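Local atomic coordinates of beta-n-acetylhexosaminidase (Streptococcus pneumoniae, PDB entry 4AZH), a protein that removes terminal beta-linked N-acetylglucosamine residues from glycans as an exo-acting glycoside hydrolase of family 20. Residues N117-M122 with F180-Y185; H121-L126 with S145-D150; Y282-K287 with L327-D332. One frame throughout, in Å; residues are numbered along the deposited sequence.

Contact 1 (N117-M122 with F180-Y185); sequences NSPGHM and FGTDEY. With LOG (N-acetylglucosaminono-1,5-lactone (Z)-oxime), chain E; EDO (1,2-ethanediol), chain G; EDO (1,2-ethanediol), chain F.
F180 meets S118 through its carbonyl: S118 N gives F180 O a weak bond, and water 2 also bridges F180 O to S118 OG, which is bonded to Y210 as well. At G181, N117 OD1 rests 3.4 Å from G181 CA. T182 N donates to the same N117 OD1 at 3.1 Å, in the carbonyl plane but bent at the hydrogen (141°). T182 CG2 packs 3.3 Å from S118 O, beside the P119 ring. D183 takes up the other end of the amide: N117 ND2 donates to the syn lone pair of D183 OD1 at 2.8 Å, with amide and carboxylate planes only 19° apart. N117 thus helps to fix the rotation of the carboxylate, whose D183 OD2 accepts LOG N2 at 2.8 Å. E184 brings OE2 to the edge of the H121 ring, its carboxylate nearly perpendicular to that ring, while water 3 links E184 O to H121 N. At Y185 the ring edge meets the proline, Y185 CD2 to P119 CG 3.8 Å, just beyond the cis peptide that precedes P119. Neighbouring parallel strands ending in a loop-borne Asp-Glu pair, D183 at the acetamido N-H and E184 near sugar C2, are consistent with the substrate-assisted active site of family 20 TIM barrels.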
loop_
_atom_site.group_PDB
_atom_site.type_symbol
_atom_site.label_atom_id
_atom_site.label_comp_id
_atom_site.label_asym_id
_atom_site.label_seq_id
_atom_site.Cartn_x
_atom_site.Cartn_y
_atom_site.Cartn_z
ATOM N N ASN A 117 -6.090 0.606 8.391
ATOM C CA ASN A 117 -5.342 0.196 9.566
ATOM C C ASN A 117 -6.210 -0.036 10.808
ATOM O O ASN A 117 -7.165 0.709 11.078
ATOM C CB ASN A 117 -4.252 1.226 9.905
ATOM C CG ASN A 117 -2.906 0.579 10.282
ATOM O OD1 ASN A 117 -2.850 -0.552 10.819
ATOM N ND2 ASN A 117 -1.808 1.298 10.004
ATOM N N SER A 118 -5.834 -1.064 11.570
ATOM C CA SER A 118 -6.418 -1.366 12.866
ATOM C C SER A 118 -5.515 -2.511 13.409
ATOM O O SER A 118 -4.882 -3.191 12.618
ATOM C CB SER A 118 -7.897 -1.795 12.723
ATOM O OG SER A 118 -7.994 -3.157 12.349
ATOM N N PRO A 119 -5.434 -2.708 14.741
ATOM C CA PRO A 119 -6.115 -1.974 15.810
ATOM C C PRO A 119 -5.420 -0.672 16.204
ATOM O O PRO A 119 -5.968 0.053 17.018
ATOM C CB PRO A 119 -6.094 -2.970 16.986
ATOM C CG PRO A 119 -4.869 -3.772 16.757
ATOM C CD PRO A 119 -4.665 -3.849 15.274
ATOM N N GLY A 120 -4.217 -0.402 15.691
ATOM C CA GLY A 120 -3.552 0.873 15.918
ATOM C C GLY A 120 -3.847 1.832 14.772
ATOM O O GLY A 120 -4.632 1.534 13.894
ATOM N N HIS A 121 -3.227 2.994 14.781
ATOM C CA HIS A 121 -3.441 4.006 13.735
ATOM C C HIS A 121 -4.889 4.174 13.297
ATOM O O HIS A 121 -5.186 4.198 12.090
ATOM C CB HIS A 121 -2.528 3.735 12.540
ATOM C CG HIS A 121 -1.065 3.998 12.823
ATOM N ND1 HIS A 121 -0.201 3.011 13.170
ATOM C CD2 HIS A 121 -0.333 5.191 12.833
ATOM C CE1 HIS A 121 1.018 3.535 13.352
ATOM N NE2 HIS A 121 0.940 4.877 13.153
ATOM N N MET A 122 -5.802 4.291 14.267
ATOM C CA MET A 122 -7.237 4.402 13.940
ATOM C C MET A 122 -7.960 5.498 14.741
ATOM O O MET A 122 -9.108 5.323 15.167
ATOM C CB MET A 122 -7.938 3.040 14.091
ATOM C CG MET A 122 -7.824 2.421 15.486
ATOM S SD MET A 122 -8.680 0.834 15.721
ATOM C CE MET A 122 -10.412 1.308 15.746
ATOM N N PHE A 180 -4.299 -4.951 6.147
ATOM C CA PHE A 180 -5.014 -4.584 7.375
ATOM C C PHE A 180 -4.122 -3.997 8.483
ATOM O O PHE A 180 -4.599 -3.522 9.526
ATOM C CB PHE A 180 -5.912 -5.718 7.850
ATOM C CG PHE A 180 -5.201 -6.999 8.133
ATOM C CD1 PHE A 180 -4.627 -7.232 9.378
ATOM C CD2 PHE A 180 -5.163 -8.012 7.194
ATOM C CE1 PHE A 180 -3.975 -8.441 9.678
ATOM C CE2 PHE A 180 -4.533 -9.234 7.492
ATOM C CZ PHE A 180 -3.940 -9.442 8.729
ATOM N N GLY A 181 -2.821 -4.010 8.229
ATOM C CA GLY A 181 -1.851 -3.196 8.959
ATOM C C GLY A 181 -1.341 -3.849 10.226
ATOM O O GLY A 181 -0.470 -4.720 10.173
ATOM N N THR A 182 -1.940 -3.420 11.347
ATOM C CA THR A 182 -1.665 -3.885 12.697
ATOM C C THR A 182 -0.363 -3.395 13.318
ATOM O O THR A 182 0.057 -3.945 14.351
ATOM C CB THR A 182 -1.801 -5.421 12.896
ATOM O OG1 THR A 182 -0.638 -6.079 12.367
ATOM C CG2 THR A 182 -3.083 -5.970 12.242
ATOM N N ASP A 183 0.276 -2.385 12.718
ATOM C CA ASP A 183 1.431 -1.751 13.357
ATOM C C ASP A 183 1.079 -0.861 14.589
ATOM O O ASP A 183 -0.003 -0.290 14.677
ATOM C CB ASP A 183 2.264 -0.957 12.327
ATOM C CG ASP A 183 1.488 0.182 11.658
ATOM O OD1 ASP A 183 0.313 -0.008 11.251
ATOM O OD2 ASP A 183 2.067 1.294 11.523
ATOM N N GLU A 184 2.034 -0.765 15.514
ATOM C CA GLU A 184 2.017 0.172 16.646
ATOM C C GLU A 184 0.802 0.014 17.592
ATOM O O GLU A 184 -0.182 0.770 17.500
ATOM C CB GLU A 184 2.191 1.631 16.150
ATOM C CG GLU A 184 3.491 1.891 15.355
ATOM C CD GLU A 184 3.751 3.369 14.985
ATOM O OE1 GLU A 184 3.772 4.227 15.901
ATOM O OE2 GLU A 184 3.954 3.664 13.793
ATOM N N TYR A 185 0.861 -0.947 18.512
ATOM C CA TYR A 185 -0.244 -1.117 19.450
ATOM C C TYR A 185 -0.170 -0.130 20.626
ATOM O O TYR A 185 0.656 -0.281 21.507
ATOM C CB TYR A 185 -0.396 -2.570 19.982
ATOM C CG TYR A 185 -1.760 -2.692 20.650
ATOM C CD1 TYR A 185 -1.934 -2.315 21.974
ATOM C CD2 TYR A 185 -2.891 -3.092 19.923
ATOM C CE1 TYR A 185 -3.176 -2.349 22.567
ATOM C CE2 TYR A 185 -4.152 -3.146 20.518
ATOM C CZ TYR A 185 -4.287 -2.761 21.846
ATOM O OH TYR A 185 -5.521 -2.780 22.469
HETATM C C2 LOG E . 4.800 3.893 11.005
HETATM C C3 LOG E . 4.162 4.852 10.001
HETATM C C4 LOG E . 4.954 6.141 10.016
HETATM C C5 LOG E . 6.366 5.817 9.548
HETATM C C6 LOG E . 7.154 7.128 9.333
HETATM C C7 LOG E . 5.129 1.857 9.621
HETATM C C8 LOG E . 4.608 0.471 9.247
HETATM N N2 LOG E . 4.459 2.500 10.626
HETATM O O1 LOG E . 8.114 3.232 11.940
HETATM O O3 LOG E . 2.717 5.084 10.292
HETATM O O4 LOG E . 4.405 7.050 9.097
HETATM O O5 LOG E . 6.988 5.021 10.502
HETATM O O6 LOG E . 7.478 7.732 10.562
HETATM C C1 LOG E . 6.224 4.022 11.086
HETATM O O7 LOG E . 6.131 2.302 9.061
HETATM N N1 LOG E . 6.780 3.135 11.845
HETATM C C1 EDO G . 4.464 8.059 15.477
HETATM O O1 EDO G . 3.644 7.178 16.247
HETATM C C2 EDO G . 4.164 7.725 14.024
HETATM O O2 EDO G . 4.239 6.288 13.868
HETATM C C1 EDO F . -6.540 -3.406 26.622
HETATM O O1 EDO F . -6.391 -3.564 25.197
HETATM C C2 EDO F . -5.861 -2.131 27.093
HETATM O O2 EDO F . -6.850 -1.117 27.257
HETATM O O HOH W 1 -2.420 -0.765 13.630
HETATM O O HOH W 2 -7.222 -3.389 9.888
HETATM O O HOH W 3 -0.957 3.249 16.700
#

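Contact 2 (H121-L126 with S145-D150); sequences HMDAML and SKTTMD. With LOG (N-acetylglucosaminono-1,5-lactone (Z)-oxime), chain E; EDO (1,2-ethanediol), chain F.
M122 CG stands between the backbone N and the carbonyl carbon (chi1 58°), and an extended chi2 (178°) then puts M122 SD 3.6 Å from M149 CB; the bend at chi3 brings M122 CE back to M149. L126 CG is anti to its carbonyl carbon, and from there both methyls reach the segment 145-150. The N-cap M122 and first turn of helix 123-131, which follows strand 111-118 of the TIM barrel, pack here on the chain where it turns at K146 and T147 into strand 148-149. One backbone bond joins them, M122 N to T147 O at 2.9 Å and 161°, while M122 O accepts L126 N in the first helical turn. D123 and T147 lie side by side and point the same way, with D123 OD1 3.5 Å from T147 CG2. L126 CD1 presses on the peptide at the corner, 3.4 Å from T147 C, and L126 CD2 flanks M149. S145 OG holds the corner from within, accepting T147 N at 2.9 Å as an ST turn and T148 N as an ST motif; D188 also bonds to that hydroxyl. Water 4 joins the two segments, donating to K146 O at 2.8 Å and weakly to D123 O.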
loop_
_atom_site.group_PDB
_atom_site.type_symbol
_atom_site.label_atom_id
_atom_site.label_comp_id
_atom_site.label_asym_id
_atom_site.label_seq_id
_atom_site.Cartn_x
_atom_site.Cartn_y
_atom_site.Cartn_z
ATOM N N HIS A 121 -3.227 2.994 14.781
ATOM C CA HIS A 121 -3.441 4.006 13.735
ATOM C C HIS A 121 -4.889 4.174 13.297
ATOM O O HIS A 121 -5.186 4.198 12.090
ATOM C CB HIS A 121 -2.528 3.735 12.540
ATOM C CG HIS A 121 -1.065 3.998 12.823
ATOM N ND1 HIS A 121 -0.201 3.011 13.170
ATOM C CD2 HIS A 121 -0.333 5.191 12.833
ATOM C CE1 HIS A 121 1.018 3.535 13.352
ATOM N NE2 HIS A 121 0.940 4.877 13.153
ATOM N N MET A 122 -5.802 4.291 14.267
ATOM C CA MET A 122 -7.237 4.402 13.940
ATOM C C MET A 122 -7.960 5.498 14.741
ATOM O O MET A 122 -9.108 5.323 15.167
ATOM C CB MET A 122 -7.938 3.040 14.091
ATOM C CG MET A 122 -7.824 2.421 15.486
ATOM S SD MET A 122 -8.680 0.834 15.721
ATOM C CE MET A 122 -10.412 1.308 15.746
ATOM N N ASP A 123 -7.281 6.626 14.938
ATOM C CA ASP A 123 -7.808 7.781 15.651
ATOM C C ASP A 123 -9.250 8.105 15.215
ATOM O O ASP A 123 -10.162 8.262 16.048
ATOM C CB ASP A 123 -6.920 9.001 15.374
ATOM C CG ASP A 123 -5.453 8.763 15.725
ATOM O OD1 ASP A 123 -4.925 7.616 15.598
ATOM O OD2 ASP A 123 -4.804 9.758 16.114
ATOM N N ALA A 124 -9.429 8.198 13.898
ATOM C CA ALA A 124 -10.667 8.612 13.300
ATOM C C ALA A 124 -11.783 7.620 13.578
ATOM O O ALA A 124 -12.902 8.032 13.841
ATOM C CB ALA A 124 -10.474 8.811 11.810
ATOM N N MET A 125 -11.476 6.326 13.513
ATOM C CA MET A 125 -12.456 5.278 13.787
ATOM C C MET A 125 -12.890 5.303 15.238
ATOM O O MET A 125 -14.084 5.100 15.533
ATOM C CB MET A 125 -11.929 3.874 13.442
ATOM C CG MET A 125 -11.858 3.540 11.952
ATOM S SD MET A 125 -11.455 1.792 11.731
ATOM C CE MET A 125 -10.634 1.769 10.151
ATOM N N LEU A 126 -11.931 5.548 16.132
ATOM C CA LEU A 126 -12.199 5.633 17.578
ATOM C C LEU A 126 -13.208 6.727 17.903
ATOM O O LEU A 126 -14.174 6.491 18.620
ATOM C CB LEU A 126 -10.905 5.867 18.355
ATOM C CG LEU A 126 -9.851 4.765 18.280
ATOM C CD1 LEU A 126 -8.554 5.227 18.944
ATOM C CD2 LEU A 126 -10.372 3.453 18.875
ATOM N N SER A 145 -5.372 5.768 25.252
ATOM C CA SER A 145 -4.883 5.923 23.898
ATOM C C SER A 145 -5.811 6.816 23.088
ATOM O O SER A 145 -7.035 6.822 23.284
ATOM C CB SER A 145 -4.758 4.573 23.209
ATOM O OG SER A 145 -4.147 4.719 21.949
ATOM N N LYS A 146 -5.211 7.574 22.186
ATOM C CA LYS A 146 -5.963 8.262 21.173
ATOM C C LYS A 146 -5.869 7.533 19.844
ATOM O O LYS A 146 -6.463 7.978 18.874
ATOM C CB LYS A 146 -5.457 9.699 21.006
ATOM C CG LYS A 146 -5.623 10.550 22.265
ATOM C CD LYS A 146 -5.581 12.049 21.953
ATOM C CE LYS A 146 -6.968 12.586 21.551
ATOM N NZ LYS A 146 -7.000 14.041 21.159
ATOM N N THR A 147 -5.157 6.408 19.779
ATOM C CA THR A 147 -4.814 5.831 18.448
ATOM C C THR A 147 -5.291 4.414 18.242
ATOM O O THR A 147 -5.453 3.969 17.118
ATOM C CB THR A 147 -3.279 5.781 18.208
ATOM O OG1 THR A 147 -2.675 4.901 19.165
ATOM C CG2 THR A 147 -2.641 7.203 18.265
ATOM N N THR A 148 -5.468 3.705 19.334
ATOM C CA THR A 148 -5.558 2.272 19.304
ATOM C C THR A 148 -6.835 1.842 20.027
ATOM O O THR A 148 -7.170 2.408 21.068
ATOM C CB THR A 148 -4.329 1.686 20.027
ATOM O OG1 THR A 148 -3.120 2.199 19.426
ATOM C CG2 THR A 148 -4.327 0.149 20.029
ATOM N N MET A 149 -7.517 0.842 19.463
ATOM C CA MET A 149 -8.678 0.199 20.046
ATOM C C MET A 149 -8.312 -0.756 21.188
ATOM O O MET A 149 -7.344 -1.526 21.110
ATOM C CB MET A 149 -9.377 -0.628 18.946
ATOM C CG MET A 149 -10.598 -1.430 19.387
ATOM S SD MET A 149 -11.616 -1.941 17.982
ATOM C CE MET A 149 -10.367 -2.713 16.963
ATOM N N ASP A 150 -9.138 -0.736 22.221
ATOM C CA ASP A 150 -9.083 -1.677 23.320
ATOM C C ASP A 150 -9.506 -3.058 22.825
ATOM O O ASP A 150 -10.642 -3.245 22.395
ATOM C CB ASP A 150 -10.027 -1.166 24.423
ATOM C CG ASP A 150 -10.214 -2.150 25.571
ATOM O OD1 ASP A 150 -9.487 -3.154 25.652
ATOM O OD2 ASP A 150 -11.120 -1.893 26.413
HETATM C C2 LOG E . 4.800 3.893 11.005
HETATM C C3 LOG E . 4.162 4.852 10.001
HETATM C C4 LOG E . 4.954 6.141 10.016
HETATM C C5 LOG E . 6.366 5.817 9.548
HETATM C C6 LOG E . 7.154 7.128 9.333
HETATM C C7 LOG E . 5.129 1.857 9.621
HETATM C C8 LOG E . 4.608 0.471 9.247
HETATM N N2 LOG E . 4.459 2.500 10.626
HETATM O O1 LOG E . 8.114 3.232 11.940
HETATM O O3 LOG E . 2.717 5.084 10.292
HETATM O O4 LOG E . 4.405 7.050 9.097
HETATM O O5 LOG E . 6.988 5.021 10.502
HETATM O O6 LOG E . 7.478 7.732 10.562
HETATM C C1 LOG E . 6.224 4.022 11.086
HETATM O O7 LOG E . 6.131 2.302 9.061
HETATM N N1 LOG E . 6.780 3.135 11.845
HETATM C C1 EDO F . -6.540 -3.406 26.622
HETATM O O1 EDO F . -6.391 -3.564 25.197
HETATM C C2 EDO F . -5.861 -2.131 27.093
HETATM O O2 EDO F . -6.850 -1.117 27.257
HETATM O O HOH W 4 -8.875 9.443 18.968
#

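Contact 3 (Y282-K287 with L327-D332); sequences YILGQK and LSIWAD. With LOG (N-acetylglucosaminono-1,5-lactone (Z)-oxime), chain E.
Parallel strand pairing joins Y282-I283 to I329-W330 at the mouth of the TIM barrel, the two strands belonging to a beta-alpha-beta unit that runs through helix 295-304. Three backbone bonds define it: Y282 N to S328 O at 3.0 Å, W330 N to Y282 O at 2.8 Å and L284 N to W330 O at 2.9 Å. All are straight at the hydrogen, between 166° and 170°, so the register is unambiguous. Strand 322-330 also pairs with strand 11-17, where the barrel closes.

Y282 and I329 occupy one face of the sheet, with I329 CD1 at the edge of the Y282 ring. L284 crosses I329 at about a right angle, its CD2 3.5 Å from I329 CG2, while L284 CD1 reaches A331 CB. The Y282 hydroxyl accepts G285 N inside the type II turn from I283 to Q286 and is bonded to E342 too, which ties the turn back to its own strand.

I283 and W330 look the other way, toward the ligand. W330 has CG anti to its carbonyl carbon (chi1 -62°), and one indole face lies under the sugar, LOG C5 3.7 Å above the plane and toward the rim. I283 CD1 approaches LOG O6 at 3.3 Å. Two residues past the strand end, D332 packs its CB on I283 CG2, and its two carboxylate oxygens divide the sugar hydroxyls: LOG O4 donates to D332 OD1 at 2.6 Å and LOG O6 to D332 OD2 at 2.6 Å. An apolar floor and a carboxylate gripping both O4 and O6 imply recognition of an unsubstituted terminal sugar, consistent with exo action.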
loop_
_atom_site.group_PDB
_atom_site.type_symbol
_atom_site.label_atom_id
_atom_site.label_comp_id
_atom_site.label_asym_id
_atom_site.label_seq_id
_atom_site.Cartn_x
_atom_site.Cartn_y
_atom_site.Cartn_z
ATOM N N TYR A 282 10.253 8.209 3.222
ATOM C CA TYR A 282 10.268 9.654 3.273
ATOM C C TYR A 282 8.989 10.145 3.960
ATOM O O TYR A 282 7.875 9.724 3.632
ATOM C CB TYR A 282 10.422 10.249 1.885
ATOM C CG TYR A 282 10.221 11.746 1.848
ATOM C CD1 TYR A 282 10.950 12.594 2.702
ATOM C CD2 TYR A 282 9.316 12.329 0.956
ATOM C CE1 TYR A 282 10.766 13.974 2.667
ATOM C CE2 TYR A 282 9.134 13.710 0.915
ATOM C CZ TYR A 282 9.860 14.524 1.764
ATOM O OH TYR A 282 9.695 15.898 1.735
ATOM N N ILE A 283 9.174 10.998 4.961
ATOM C CA ILE A 283 8.082 11.623 5.674
ATOM C C ILE A 283 7.977 13.054 5.110
ATOM O O ILE A 283 8.945 13.801 5.136
ATOM C CB ILE A 283 8.403 11.637 7.166
ATOM C CG1 ILE A 283 8.433 10.193 7.705
ATOM C CG2 ILE A 283 7.423 12.499 7.912
ATOM C CD1 ILE A 283 9.200 10.065 9.008
ATOM N N LEU A 284 6.813 13.403 4.573
ATOM C CA LEU A 284 6.596 14.690 3.919
ATOM C C LEU A 284 7.091 15.810 4.824
ATOM O O LEU A 284 6.683 15.914 5.992
ATOM C CB LEU A 284 5.103 14.899 3.572
ATOM C CG LEU A 284 4.371 13.955 2.606
ATOM C CD1 LEU A 284 2.915 14.400 2.402
ATOM C CD2 LEU A 284 5.074 13.819 1.252
ATOM N N GLY A 285 8.011 16.611 4.289
ATOM C CA GLY A 285 8.531 17.779 5.000
ATOM C C GLY A 285 9.705 17.551 5.928
ATOM O O GLY A 285 10.204 18.510 6.508
ATOM N N GLN A 286 10.137 16.298 6.098
ATOM C CA GLN A 286 11.234 15.980 7.034
ATOM C C GLN A 286 12.508 16.647 6.563
ATOM O O GLN A 286 12.814 16.646 5.375
ATOM C CB GLN A 286 11.471 14.468 7.110
ATOM C CG GLN A 286 12.406 14.021 8.220
ATOM C CD GLN A 286 11.699 13.732 9.543
ATOM O OE1 GLN A 286 10.537 14.085 9.744
ATOM N NE2 GLN A 286 12.412 13.086 10.460
ATOM N N LYS A 287 13.260 17.210 7.495
ATOM C CA LYS A 287 14.495 17.890 7.134
ATOM C C LYS A 287 15.718 17.146 7.690
ATOM O O LYS A 287 15.594 16.407 8.674
ATOM C CB LYS A 287 14.432 19.368 7.555
ATOM C CG LYS A 287 13.567 20.233 6.639
ATOM C CD LYS A 287 13.824 19.886 5.161
ATOM C CE LYS A 287 13.237 20.897 4.170
ATOM N NZ LYS A 287 11.932 20.487 3.566
ATOM N N LEU A 327 8.626 1.080 -1.595
ATOM C CA LEU A 327 9.108 2.373 -1.127
ATOM C C LEU A 327 7.949 3.201 -0.528
ATOM O O LEU A 327 6.864 3.273 -1.125
ATOM C CB LEU A 327 9.693 3.095 -2.303
ATOM C CG LEU A 327 10.513 4.322 -1.923
ATOM C CD1 LEU A 327 11.804 4.377 -2.725
ATOM C CD2 LEU A 327 9.663 5.564 -2.069
ATOM N N SER A 328 8.154 3.837 0.625
ATOM C CA SER A 328 7.003 4.395 1.355
ATOM C C SER A 328 7.073 5.888 1.634
ATOM O O SER A 328 8.092 6.399 2.138
ATOM C CB SER A 328 6.772 3.618 2.651
ATOM O OG SER A 328 6.777 2.212 2.389
ATOM N N ILE A 329 5.989 6.587 1.291
ATOM C CA ILE A 329 5.854 8.007 1.597
ATOM C C ILE A 329 4.846 8.163 2.721
ATOM O O ILE A 329 3.714 7.694 2.615
ATOM C CB ILE A 329 5.361 8.844 0.385
ATOM C CG1 ILE A 329 6.149 8.494 -0.890
ATOM C CG2 ILE A 329 5.418 10.326 0.731
ATOM C CD1 ILE A 329 7.657 8.673 -0.788
ATOM N N TRP A 330 5.262 8.807 3.800
ATOM C CA TRP A 330 4.423 8.925 4.967
ATOM C C TRP A 330 4.128 10.365 5.240
ATOM O O TRP A 330 4.886 11.241 4.832
ATOM C CB TRP A 330 5.124 8.329 6.159
ATOM C CG TRP A 330 5.422 6.864 6.008
ATOM C CD1 TRP A 330 6.649 6.271 5.687
ATOM C CD2 TRP A 330 4.489 5.737 6.198
ATOM N NE1 TRP A 330 6.532 4.902 5.667
ATOM C CE2 TRP A 330 5.263 4.521 5.956
ATOM C CE3 TRP A 330 3.143 5.628 6.504
ATOM C CZ2 TRP A 330 4.692 3.266 6.031
ATOM C CZ3 TRP A 330 2.580 4.359 6.586
ATOM C CH2 TRP A 330 3.339 3.200 6.346
ATOM N N ALA A 331 3.052 10.616 5.977
ATOM C CA ALA A 331 2.605 11.979 6.252
ATOM C C ALA A 331 2.401 12.245 7.748
ATOM O O ALA A 331 1.346 12.729 8.170
ATOM C CB ALA A 331 1.343 12.263 5.455
ATOM N N ASP A 332 3.432 11.928 8.537
ATOM C CA ASP A 332 3.360 11.959 10.033
ATOM C C ASP A 332 2.898 13.321 10.541
ATOM O O ASP A 332 2.198 13.417 11.556
ATOM C CB ASP A 332 4.704 11.609 10.663
ATOM C CG ASP A 332 5.135 10.177 10.361
ATOM O OD1 ASP A 332 4.771 9.650 9.287
ATOM O OD2 ASP A 332 5.834 9.574 11.218
HETATM C C2 LOG E . 4.800 3.893 11.005
HETATM C C3 LOG E . 4.162 4.852 10.001
HETATM C C4 LOG E . 4.954 6.141 10.016
HETATM C C5 LOG E . 6.366 5.817 9.548
HETATM C C6 LOG E . 7.154 7.128 9.333
HETATM C C7 LOG E . 5.129 1.857 9.621
HETATM C C8 LOG E . 4.608 0.471 9.247
HETATM N N2 LOG E . 4.459 2.500 10.626
HETATM O O1 LOG E . 8.114 3.232 11.940
HETATM O O3 LOG E . 2.717 5.084 10.292
HETATM O O4 LOG E . 4.405 7.050 9.097
HETATM O O5 LOG E . 6.988 5.021 10.502
HETATM O O6 LOG E . 7.478 7.732 10.562
HETATM C C1 LOG E . 6.224 4.022 11.086
HETATM O O7 LOG E . 6.131 2.302 9.061
HETATM N N1 LOG E . 6.780 3.135 11.845
#

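In the fold
All three contacts are largely buried, but contact 2 lies farther out, its centre about 20 Å from the chain's centre against about 14 Å for the centres of the others, and includes the exposed K146. Contacts 1 and 3 belong to the same parallel sheet, yet contact 1 is mostly side-chain and water chemistry beyond loosely paired strand ends, whereas contact 3 keeps regular strand bonding. They do not touch, their nearest atoms being about 6 Å apart; the ligand spans them, its acetamido nitrogen bonded in contact 1 and its O4 and O6 in contact 3. Contact 2 shares H121 and M122 with contact 1 and abuts it by probable hydrogen bonds from M149 to P119 and the Y185 hydroxyl, T148 packing alongside.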